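Synaptonemal complex protein 2 (Mus musculus, PDB 5IWZ) is a major component of the axial and lateral elements of meiotic synaptonemal complexes, required for chromosome synapsis and for insertion of SYCP3. Local coordinates at residues D131-L136 with Q173-K178; L135-Y140 with N180-R185; T283-S288 with E306-F311; K352-L357 with L374-E379. All coordinates share one frame; numbering follows the deposited sequence.

Interaction 1: D131-L136 with Q173-K178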
# COMPACT_ATOMS: atom_id res chain seq x y z
N ASP A 131 -4.98 -7.80 4.68
CA ASP A 131 -6.03 -8.27 5.59
C ASP A 131 -5.81 -7.77 7.01
O ASP A 131 -6.77 -7.45 7.73
CB ASP A 131 -6.09 -9.79 5.57
CG ASP A 131 -6.53 -10.35 4.23
OD1 ASP A 131 -7.29 -9.64 3.51
OD2 ASP A 131 -6.10 -11.47 3.88
N LEU A 132 -4.55 -7.74 7.45
CA LEU A 132 -4.26 -7.24 8.80
C LEU A 132 -4.65 -5.76 8.92
O LEU A 132 -5.32 -5.36 9.88
CB LEU A 132 -2.79 -7.45 9.11
CG LEU A 132 -2.30 -7.07 10.51
CD1 LEU A 132 -2.73 -8.10 11.53
CD2 LEU A 132 -0.81 -6.93 10.53
N PHE A 133 -4.23 -4.93 7.95
CA PHE A 133 -4.56 -3.51 8.03
C PHE A 133 -6.05 -3.28 7.88
O PHE A 133 -6.60 -2.40 8.56
CB PHE A 133 -3.77 -2.73 6.99
CG PHE A 133 -2.34 -2.50 7.38
CD1 PHE A 133 -2.02 -1.92 8.60
CD2 PHE A 133 -1.30 -2.87 6.52
CE1 PHE A 133 -0.70 -1.72 8.97
CE2 PHE A 133 0.02 -2.66 6.89
CZ PHE A 133 0.32 -2.09 8.12
N ASP A 134 -6.74 -4.09 7.05
CA ASP A 134 -8.20 -3.99 6.94
C ASP A 134 -8.86 -4.19 8.29
O ASP A 134 -9.80 -3.46 8.66
CB ASP A 134 -8.74 -5.03 5.95
CG ASP A 134 -8.47 -4.67 4.49
OD1 ASP A 134 -8.22 -3.49 4.18
OD2 ASP A 134 -8.51 -5.58 3.63
N LEU A 135 -8.41 -5.19 9.05
CA LEU A 135 -8.92 -5.37 10.40
C LEU A 135 -8.54 -4.18 11.29
O LEU A 135 -9.36 -3.72 12.09
CB LEU A 135 -8.40 -6.69 10.97
CG LEU A 135 -8.77 -7.06 12.40
CD1 LEU A 135 -10.27 -6.88 12.69
CD2 LEU A 135 -8.31 -8.52 12.71
N LEU A 136 -7.31 -3.67 11.15
CA LEU A 136 -6.94 -2.47 11.89
C LEU A 136 -7.90 -1.31 11.61
O LEU A 136 -8.26 -0.56 12.52
CB LEU A 136 -5.51 -2.06 11.51
CG LEU A 136 -4.36 -1.97 12.51
CD1 LEU A 136 -3.45 -0.81 12.10
CD2 LEU A 136 -4.80 -1.85 13.97
N GLN A 173 3.64 0.16 0.08
CA GLN A 173 2.57 0.97 -0.51
C GLN A 173 1.25 0.75 0.21
O GLN A 173 0.49 1.70 0.45
CB GLN A 173 2.42 0.66 -2.01
CG GLN A 173 3.56 1.19 -2.88
CD GLN A 173 3.50 0.71 -4.34
OE1 GLN A 173 2.69 -0.15 -4.71
NE2 GLN A 173 4.37 1.28 -5.19
N GLU A 174 0.95 -0.50 0.55
CA GLU A 174 -0.28 -0.82 1.27
C GLU A 174 -0.28 -0.18 2.66
O GLU A 174 -1.28 0.41 3.09
CB GLU A 174 -0.42 -2.34 1.35
CG GLU A 174 -1.46 -2.84 2.35
CD GLU A 174 -2.86 -2.39 1.99
OE1 GLU A 174 -3.08 -2.00 0.81
OE2 GLU A 174 -3.74 -2.41 2.88
N ALA A 175 0.84 -0.29 3.38
CA ALA A 175 0.90 0.26 4.74
C ALA A 175 0.86 1.79 4.72
O ALA A 175 0.15 2.41 5.52
CB ALA A 175 2.17 -0.21 5.44
N LEU A 176 1.63 2.40 3.82
CA LEU A 176 1.68 3.85 3.75
C LEU A 176 0.30 4.44 3.43
O LEU A 176 -0.08 5.47 3.98
CB LEU A 176 2.71 4.27 2.70
CG LEU A 176 2.95 5.74 2.43
CD1 LEU A 176 3.22 6.41 3.75
CD2 LEU A 176 4.14 5.93 1.47
N LYS A 177 -0.47 3.77 2.59
CA LYS A 177 -1.78 4.31 2.23
C LYS A 177 -2.77 4.16 3.37
O LYS A 177 -3.60 5.05 3.60
CB LYS A 177 -2.27 3.63 0.95
CG LYS A 177 -3.74 3.38 0.86
CD LYS A 177 -4.08 2.73 -0.49
CE LYS A 177 -3.26 1.47 -0.71
NZ LYS A 177 -3.06 1.13 -2.15
N LYS A 178 -2.70 3.05 4.11
CA LYS A 178 -3.51 2.93 5.32
C LYS A 178 -3.13 3.99 6.34
O LYS A 178 -4.00 4.51 7.05
CB LYS A 178 -3.37 1.52 5.90
CG LYS A 178 -4.01 0.42 5.08
CD LYS A 178 -5.52 0.46 5.23
CE LYS A 178 -6.18 -0.79 4.66
NZ LYS A 178 -6.02 -0.89 3.17
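One lysine, K178, sits between two carboxylates and also crosses a phenylalanine, F133, of the facing helix at a slant. Its NZ donates a hydrogen bond to E174 OE2 of its own helix, at 2.8 Å. The lysine meets that oxygen on the syn side, 20° out of the carboxylate plane. Across the contact NZ also forms a looser salt bridge to D134 OD1, at 3.6 Å. The three residues make a small network with the ammonium group as its centre. The two acids come within 4.8 Å of each other at D134 OD1 and E174 OE2, so the lysine charge probably offsets their repulsion. Bends at chi2 and chi4 fold the K178 chain into this place. On the way its CG passes F133 CB at 3.7 Å, and its CE reaches the same carbon. The lysine thus contributes its aliphatic carbons as well as its charge.

The F133 ring reaches further across, toward A175. The rim atom CE2 touches A175 CB at 3.6 Å, and the small alanine lets the ring come close to the backbone of 173-178. E174 CG also approaches the ring obliquely, near CD2. The apolar layer continues into helix 144-163, where F133 meets I158 and A175 meets L161.

The two helix segments run nearly parallel, 10° apart, with axes 10.5 Å from each other. Parallel helices linked through an intervening helix, here 144-163, are characteristic of an alpha solenoid, in keeping with the armadillo-repeat-like domain of this protein.

Interaction 2: L135-Y140 with N180-R185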
# COMPACT_ATOMS: atom_id res chain seq x y z
N LEU A 135 -8.41 -5.19 9.05
CA LEU A 135 -8.92 -5.37 10.40
C LEU A 135 -8.54 -4.18 11.29
O LEU A 135 -9.36 -3.72 12.09
CB LEU A 135 -8.40 -6.69 10.97
CG LEU A 135 -8.77 -7.06 12.40
CD1 LEU A 135 -10.27 -6.88 12.69
CD2 LEU A 135 -8.31 -8.52 12.71
N LEU A 136 -7.31 -3.67 11.15
CA LEU A 136 -6.94 -2.47 11.89
C LEU A 136 -7.90 -1.31 11.61
O LEU A 136 -8.26 -0.56 12.52
CB LEU A 136 -5.51 -2.06 11.51
CG LEU A 136 -4.36 -1.97 12.51
CD1 LEU A 136 -3.45 -0.81 12.10
CD2 LEU A 136 -4.80 -1.85 13.97
N MET A 137 -8.32 -1.14 10.35
CA MET A 137 -9.21 -0.01 10.06
C MET A 137 -10.59 -0.20 10.68
O MET A 137 -11.22 0.79 11.07
CB MET A 137 -9.34 0.23 8.55
CG MET A 137 -8.07 0.74 7.87
SD MET A 137 -7.25 2.14 8.68
CE MET A 137 -8.60 3.33 8.81
N VAL A 138 -11.09 -1.44 10.77
CA VAL A 138 -12.36 -1.72 11.44
C VAL A 138 -12.29 -1.31 12.91
O VAL A 138 -13.25 -0.75 13.47
CB VAL A 138 -12.73 -3.21 11.28
CG1 VAL A 138 -13.81 -3.62 12.28
CG2 VAL A 138 -13.18 -3.52 9.84
N ILE A 139 -11.16 -1.59 13.56
CA ILE A 139 -10.99 -1.18 14.95
C ILE A 139 -10.87 0.34 15.05
O ILE A 139 -11.38 0.97 15.99
CB ILE A 139 -9.76 -1.87 15.56
CG1 ILE A 139 -9.91 -3.39 15.50
CG2 ILE A 139 -9.52 -1.37 16.98
CD1 ILE A 139 -8.59 -4.12 15.57
N TYR A 140 -10.16 0.95 14.11
CA TYR A 140 -10.00 2.40 14.13
C TYR A 140 -11.35 3.09 14.05
O TYR A 140 -11.62 4.03 14.81
CB TYR A 140 -9.08 2.80 12.96
CG TYR A 140 -8.82 4.27 12.74
CD1 TYR A 140 -9.74 5.07 12.05
CD2 TYR A 140 -7.62 4.85 13.14
CE1 TYR A 140 -9.48 6.41 11.81
CE2 TYR A 140 -7.36 6.18 12.89
CZ TYR A 140 -8.29 6.95 12.23
OH TYR A 140 -8.04 8.28 11.99
N ASN A 180 -1.95 7.07 5.72
CA ASN A 180 -2.49 8.35 5.28
C ASN A 180 -4.00 8.42 5.46
O ASN A 180 -4.55 9.48 5.76
CB ASN A 180 -2.06 8.63 3.83
CG ASN A 180 -0.64 9.17 3.76
OD1 ASN A 180 -0.25 9.95 4.62
ND2 ASN A 180 0.16 8.73 2.79
N LEU A 181 -4.69 7.29 5.31
CA LEU A 181 -6.11 7.23 5.63
C LEU A 181 -6.35 7.48 7.12
O LEU A 181 -7.28 8.21 7.48
CB LEU A 181 -6.65 5.87 5.20
CG LEU A 181 -8.11 5.51 5.47
CD1 LEU A 181 -9.01 6.25 4.50
CD2 LEU A 181 -8.30 4.01 5.33
N MET A 182 -5.52 6.90 7.99
CA MET A 182 -5.70 7.12 9.42
C MET A 182 -5.44 8.57 9.80
O MET A 182 -6.17 9.15 10.61
CB MET A 182 -4.78 6.19 10.21
CG MET A 182 -5.06 4.72 9.97
SD MET A 182 -4.21 3.57 11.07
CE MET A 182 -2.52 4.08 11.00
N LEU A 183 -4.40 9.17 9.22
CA LEU A 183 -4.15 10.57 9.50
C LEU A 183 -5.26 11.45 8.94
O LEU A 183 -5.54 12.51 9.51
CB LEU A 183 -2.79 10.96 8.92
CG LEU A 183 -1.59 10.17 9.43
CD1 LEU A 183 -0.37 10.48 8.57
CD2 LEU A 183 -1.31 10.52 10.89
N ASP A 184 -5.94 11.00 7.88
CA ASP A 184 -6.94 11.82 7.21
C ASP A 184 -8.10 12.18 8.14
O ASP A 184 -8.57 13.32 8.13
CB ASP A 184 -7.48 11.12 5.96
CG ASP A 184 -8.40 12.02 5.14
OD1 ASP A 184 -8.07 13.22 5.02
OD2 ASP A 184 -9.44 11.54 4.62
N ARG A 185 -8.59 11.21 8.91
CA ARG A 185 -9.71 11.50 9.80
C ARG A 185 -9.30 12.45 10.92
O ARG A 185 -10.00 13.42 11.23
CB ARG A 185 -10.30 10.21 10.35
CG ARG A 185 -11.30 10.41 11.49
CD ARG A 185 -10.62 10.28 12.84
NE ARG A 185 -11.51 10.62 13.96
CZ ARG A 185 -11.31 11.64 14.79
NH1 ARG A 185 -10.26 12.43 14.63
NH2 ARG A 185 -12.16 11.86 15.78
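Y140 reaches across to M182 and ends on its backbone. The phenol OH donates a hydrogen bond to M182 O. The modelled length of 2.5 Å is very short, so its exact value is doubtful. The CG of Y140 is anti to the backbone N (chi1 177°), which extends the ring toward helix 169-185. There Y140 CE2 lies 3.7 Å from M182 CB. The sulfur of M182 makes an oblique Met-aromatic contact, 5.0 Å from the centroid of the Y140 ring. R185 lies beyond the hydroxyl, with its CD 3.4 Å from Y140 OH, but its side chain is poorly ordered.

M137 lies about one turn before Y140 on the same helix. Its chain bends at chi2 and chi3 and lies against both L181 and M182. M137 CE touches L181 CD2 at 3.6 Å, and M137 SD is equally close to M182 CG. The two thioethers and the leucine thus form an apolar layer beside the tyrosine.

The two helix segments are almost parallel, at 9°, with axes 11.6 Å apart. Helix 144-163 packs against both: Y140 meets K147 and L151, and M182 meets V150. Helix 99-108 lies against L135 and I139, while helix 216-229 receives N180 and L183.

Interaction 3: T283-S288 with E306-F311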
# COMPACT_ATOMS: atom_id res chain seq x y z
N THR A 283 11.01 10.58 -14.57
CA THR A 283 9.71 11.05 -15.01
C THR A 283 9.83 11.73 -16.38
O THR A 283 10.56 12.71 -16.52
CB THR A 283 9.13 12.02 -13.98
OG1 THR A 283 8.89 11.30 -12.76
CG2 THR A 283 7.84 12.61 -14.48
N PHE A 284 9.11 11.20 -17.40
CA PHE A 284 9.13 11.79 -18.73
C PHE A 284 7.75 12.32 -19.10
O PHE A 284 6.74 11.68 -18.80
CB PHE A 284 9.54 10.77 -19.82
CG PHE A 284 10.98 10.32 -19.72
CD1 PHE A 284 12.01 11.23 -19.84
CD2 PHE A 284 11.28 8.99 -19.53
CE1 PHE A 284 13.33 10.82 -19.76
CE2 PHE A 284 12.60 8.57 -19.45
CZ PHE A 284 13.62 9.49 -19.56
N PRO A 285 7.68 13.46 -19.79
CA PRO A 285 6.41 13.84 -20.41
C PRO A 285 6.11 12.91 -21.57
O PRO A 285 7.02 12.41 -22.25
CB PRO A 285 6.65 15.28 -20.88
CG PRO A 285 8.12 15.35 -21.13
CD PRO A 285 8.77 14.39 -20.14
N CYS A 286 4.83 12.66 -21.77
CA CYS A 286 4.36 11.69 -22.75
C CYS A 286 3.37 12.37 -23.69
O CYS A 286 2.56 13.20 -23.25
CB CYS A 286 3.73 10.50 -22.05
SG CYS A 286 2.92 9.30 -23.12
N LEU A 287 3.44 12.04 -24.97
CA LEU A 287 2.60 12.69 -25.97
C LEU A 287 1.19 12.10 -25.97
O LEU A 287 0.21 12.85 -26.04
CB LEU A 287 3.22 12.56 -27.36
CG LEU A 287 4.65 13.12 -27.45
CD1 LEU A 287 5.31 12.73 -28.77
CD2 LEU A 287 4.63 14.66 -27.29
N SER A 288 1.08 10.78 -25.90
CA SER A 288 -0.19 10.05 -25.88
C SER A 288 0.08 8.59 -25.49
O SER A 288 1.16 8.05 -25.76
CB SER A 288 -0.91 10.11 -27.24
OG SER A 288 -0.09 9.58 -28.26
N GLU A 306 2.31 18.58 -17.81
CA GLU A 306 2.46 17.56 -18.83
C GLU A 306 1.74 16.29 -18.39
O GLU A 306 1.36 16.14 -17.22
CB GLU A 306 3.94 17.24 -19.08
CG GLU A 306 4.80 18.41 -19.51
CD GLU A 306 4.65 18.75 -20.99
OE1 GLU A 306 3.93 18.03 -21.72
OE2 GLU A 306 5.26 19.75 -21.42
N PHE A 307 1.55 15.39 -19.34
CA PHE A 307 1.11 14.01 -19.12
C PHE A 307 2.34 13.23 -18.69
O PHE A 307 3.19 12.89 -19.53
CB PHE A 307 0.48 13.47 -20.40
CG PHE A 307 0.06 12.03 -20.35
CD1 PHE A 307 -0.39 11.45 -19.18
CD2 PHE A 307 0.08 11.26 -21.50
CE1 PHE A 307 -0.80 10.12 -19.16
CE2 PHE A 307 -0.32 9.93 -21.49
CZ PHE A 307 -0.76 9.36 -20.31
N TRP A 308 2.48 12.97 -17.39
CA TRP A 308 3.71 12.41 -16.83
C TRP A 308 3.67 10.88 -16.77
O TRP A 308 2.64 10.29 -16.43
CB TRP A 308 3.94 12.96 -15.42
CG TRP A 308 4.11 14.47 -15.30
CD1 TRP A 308 3.32 15.33 -14.59
CD2 TRP A 308 5.17 15.27 -15.86
NE1 TRP A 308 3.81 16.62 -14.69
CE2 TRP A 308 4.94 16.61 -15.46
CE3 TRP A 308 6.28 14.98 -16.66
CZ2 TRP A 308 5.78 17.66 -15.83
CZ3 TRP A 308 7.11 16.03 -17.04
CH2 TRP A 308 6.86 17.36 -16.62
N ILE A 309 4.80 10.24 -17.09
CA ILE A 309 5.02 8.80 -16.93
C ILE A 309 6.22 8.62 -16.01
O ILE A 309 7.27 9.22 -16.24
CB ILE A 309 5.28 8.08 -18.27
CG1 ILE A 309 4.24 8.44 -19.33
CG2 ILE A 309 5.37 6.55 -18.05
CD1 ILE A 309 2.83 7.94 -19.08
N ASP A 310 6.07 7.77 -14.98
CA ASP A 310 7.09 7.58 -13.96
C ASP A 310 7.73 6.21 -14.12
O ASP A 310 7.03 5.20 -14.14
CB ASP A 310 6.49 7.74 -12.56
CG ASP A 310 5.94 9.12 -12.35
OD1 ASP A 310 6.71 10.09 -12.55
OD2 ASP A 310 4.73 9.25 -12.09
N PHE A 311 9.04 6.21 -14.29
CA PHE A 311 9.84 4.99 -14.43
C PHE A 311 10.52 4.76 -13.10
O PHE A 311 11.40 5.54 -12.71
CB PHE A 311 10.87 5.14 -15.55
CG PHE A 311 10.28 5.19 -16.94
CD1 PHE A 311 10.40 4.09 -17.79
CD2 PHE A 311 9.65 6.33 -17.40
CE1 PHE A 311 9.87 4.13 -19.09
CE2 PHE A 311 9.12 6.38 -18.69
CZ PHE A 311 9.24 5.28 -19.54
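T283 and D310 form a side-chain hydrogen bond between the strands, with OG1 donating to D310 OD1 at 2.5 Å. The hydroxyl meets that oxygen nearly along the C-O axis. D310 OD1 has a further hydrogen-bond partner outside the two segments. The other carboxylate oxygen, D310 OD2, is paired with R265 in a salt bridge.

The backbone supplies three more bonds. F284 and I309 are an antiparallel hydrogen-bonded pair: F284 N gives to I309 O at 2.9 Å, and I309 N returns to F284 O at 3.0 Å. Further along, C286 N donates to F307 O at 2.8 Å, a more bent bond with 138° at the hydrogen. L287 and S288 hydrogen-bond to the backbone of Y376. The amide of P285 has no hydrogen to give. The proline ring packs its CD on W308 CZ3. W308 CE3 also meets T283 CG2, at 3.6 Å.

F284 and F311 make an offset edge-to-face pair, with the F284 edge toward the F311 face and planes at 72°. C286 CB presses on I309 CG1, and its sulfur lies oblique to the F307 ring.

The strand pair opens an antiparallel sheet that continues through strand 317-321. Helix 260-274 packs on T283 and W308, helix 383-390 on F284 and F311. Strand 372-378 meets F284, C286 and I309.

Interaction 4: K352-L357 with L374-E379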
# COMPACT_ATOMS: atom_id res chain seq x y z
N LYS A 352 8.64 10.63 -33.47
CA LYS A 352 8.14 10.18 -32.18
C LYS A 352 8.87 8.90 -31.78
O LYS A 352 9.27 8.10 -32.63
CB LYS A 352 6.61 9.94 -32.22
CG LYS A 352 5.78 11.23 -32.49
CD LYS A 352 4.30 10.91 -32.74
CE LYS A 352 4.05 10.52 -34.21
NZ LYS A 352 2.62 10.19 -34.50
N LYS A 353 9.05 8.70 -30.48
CA LYS A 353 9.57 7.45 -29.95
C LYS A 353 8.42 6.66 -29.33
O LYS A 353 7.78 7.14 -28.38
CB LYS A 353 10.66 7.70 -28.91
CG LYS A 353 12.05 7.73 -29.48
CD LYS A 353 13.08 7.81 -28.38
CE LYS A 353 14.43 8.15 -28.99
NZ LYS A 353 15.31 8.82 -27.99
N LEU A 354 8.19 5.46 -29.84
CA LEU A 354 7.10 4.60 -29.41
C LEU A 354 7.65 3.49 -28.52
O LEU A 354 8.48 2.69 -28.97
CB LEU A 354 6.37 3.99 -30.61
CG LEU A 354 5.20 3.07 -30.27
CD1 LEU A 354 4.24 3.79 -29.35
CD2 LEU A 354 4.48 2.59 -31.55
N LEU A 355 7.21 3.47 -27.27
CA LEU A 355 7.47 2.35 -26.36
C LEU A 355 6.23 1.47 -26.38
O LEU A 355 5.15 1.90 -25.95
CB LEU A 355 7.76 2.86 -24.95
CG LEU A 355 7.79 1.78 -23.85
CD1 LEU A 355 8.94 0.81 -24.05
CD2 LEU A 355 7.89 2.47 -22.47
N THR A 356 6.37 0.25 -26.90
CA THR A 356 5.30 -0.74 -26.94
C THR A 356 5.59 -1.84 -25.93
O THR A 356 6.61 -2.53 -26.06
CB THR A 356 5.18 -1.34 -28.34
OG1 THR A 356 4.97 -0.29 -29.28
CG2 THR A 356 3.99 -2.32 -28.41
N LEU A 357 4.71 -1.99 -24.94
CA LEU A 357 4.81 -3.03 -23.91
C LEU A 357 3.81 -4.12 -24.22
O LEU A 357 2.60 -3.87 -24.21
CB LEU A 357 4.53 -2.50 -22.50
CG LEU A 357 5.34 -1.40 -21.83
CD1 LEU A 357 4.71 -1.07 -20.45
CD2 LEU A 357 6.79 -1.83 -21.68
N LEU A 374 0.95 1.29 -25.30
CA LEU A 374 1.77 2.09 -26.20
C LEU A 374 1.94 3.49 -25.61
O LEU A 374 0.96 4.12 -25.21
CB LEU A 374 1.13 2.20 -27.59
CG LEU A 374 1.24 1.04 -28.58
CD1 LEU A 374 0.59 -0.27 -28.07
CD2 LEU A 374 0.61 1.47 -29.90
N PHE A 375 3.18 3.95 -25.54
CA PHE A 375 3.50 5.28 -25.05
C PHE A 375 4.30 6.00 -26.14
O PHE A 375 5.33 5.49 -26.58
CB PHE A 375 4.31 5.22 -23.75
CG PHE A 375 3.62 4.47 -22.63
CD1 PHE A 375 2.83 5.15 -21.70
CD2 PHE A 375 3.77 3.10 -22.50
CE1 PHE A 375 2.20 4.47 -20.67
CE2 PHE A 375 3.15 2.40 -21.46
CZ PHE A 375 2.36 3.09 -20.55
N TYR A 376 3.81 7.16 -26.57
CA TYR A 376 4.52 7.99 -27.55
C TYR A 376 5.25 9.12 -26.83
O TYR A 376 4.65 9.85 -26.03
CB TYR A 376 3.56 8.57 -28.59
CG TYR A 376 3.00 7.56 -29.56
CD1 TYR A 376 1.83 6.86 -29.25
CD2 TYR A 376 3.62 7.29 -30.77
CE1 TYR A 376 1.30 5.93 -30.12
CE2 TYR A 376 3.09 6.36 -31.66
CZ TYR A 376 1.93 5.69 -31.33
OH TYR A 376 1.40 4.76 -32.19
N PHE A 377 6.54 9.25 -27.11
CA PHE A 377 7.40 10.25 -26.49
C PHE A 377 8.08 11.10 -27.56
O PHE A 377 8.25 10.68 -28.70
CB PHE A 377 8.49 9.59 -25.64
CG PHE A 377 7.97 8.82 -24.45
CD1 PHE A 377 7.67 9.47 -23.26
CD2 PHE A 377 7.81 7.45 -24.53
CE1 PHE A 377 7.21 8.75 -22.15
CE2 PHE A 377 7.35 6.72 -23.43
CZ PHE A 377 7.04 7.38 -22.25
N ASP A 378 8.48 12.31 -27.16
CA ASP A 378 9.36 13.11 -27.99
C ASP A 378 10.67 12.37 -28.25
O ASP A 378 11.22 11.72 -27.37
CB ASP A 378 9.64 14.45 -27.31
CG ASP A 378 10.49 15.36 -28.18
OD1 ASP A 378 9.91 16.01 -29.08
OD2 ASP A 378 11.72 15.41 -27.98
N GLU A 379 11.16 12.47 -29.49
CA GLU A 379 12.33 11.70 -29.91
C GLU A 379 13.60 12.09 -29.16
O GLU A 379 14.53 11.27 -29.08
CB GLU A 379 12.53 11.88 -31.42
CG GLU A 379 12.27 13.30 -31.88
CD GLU A 379 12.47 13.49 -33.37
OE1 GLU A 379 12.19 14.60 -33.86
OE2 GLU A 379 12.90 12.52 -34.04
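Strands 352-357 and 374-378 are antiparallel neighbours in the second sheet of the Spt16M-like domain, a domain related to the pleckstrin-homology (PH) superfamily. Their axes are 4.5 Å apart, and their directions differ by 152°. K353 with F377 and L355 with F375 are the hydrogen-bonded pairs, each closed by two backbone bonds. K353 N to F377 O is 2.8 Å and nearly straight, at 174°. L354 with Y376, between them, and T356 with L374, beyond the second, are non-hydrogen-bonded pairs.

L354 and Y376 share one face of the sheet. The CG of L354 is anti to its backbone N (chi1 -180°), and its CD1 sits over the centre of the tyrosine ring. This CH-pi contact measures 3.5 Å from CD1 to the centroid of Y376. The same methyl touches L374 CB at 3.9 Å, and T356 CG2 lies beside L374 CD1.

The other face carries K353 and the buried L355, F375 and F377. L357 CD1 lies at the edge of the F375 ring, 3.9 Å from CE2. L355 CB approaches the edge of F377. F320 adds an edge-to-face stack to F375, and I309 and F311 also pack on F377. Strand 341-349 flanks strand 352-359 on its far side from 372-378.

At the strand end the extended K353 chain carries NZ to two carbonyl oxygens: L381 O, and E379 O at 2.8 Å.

From the N terminus, interactions 1 and 2 come first. Both join helix 123-141 to helix 169-185. They close two overlapping, staggered loops, neither inside the other, that both take in helix 144-163. They share L135 and L136, and K178 CD packs on M137 CG between them. Interaction 3 follows in series, its centre about 29 Å from that of interaction 1. It closes a loop within the Spt16M-like domain and starts the four-stranded sheet. Interaction 4 comes last and closes a loop in the five-stranded sheet. Interactions 3 and 4 touch where L287 and S288 meet Y376. Interactions 1 and 2 thus hold two solenoid helices together, while 3 and 4 each pair strands of one sheet.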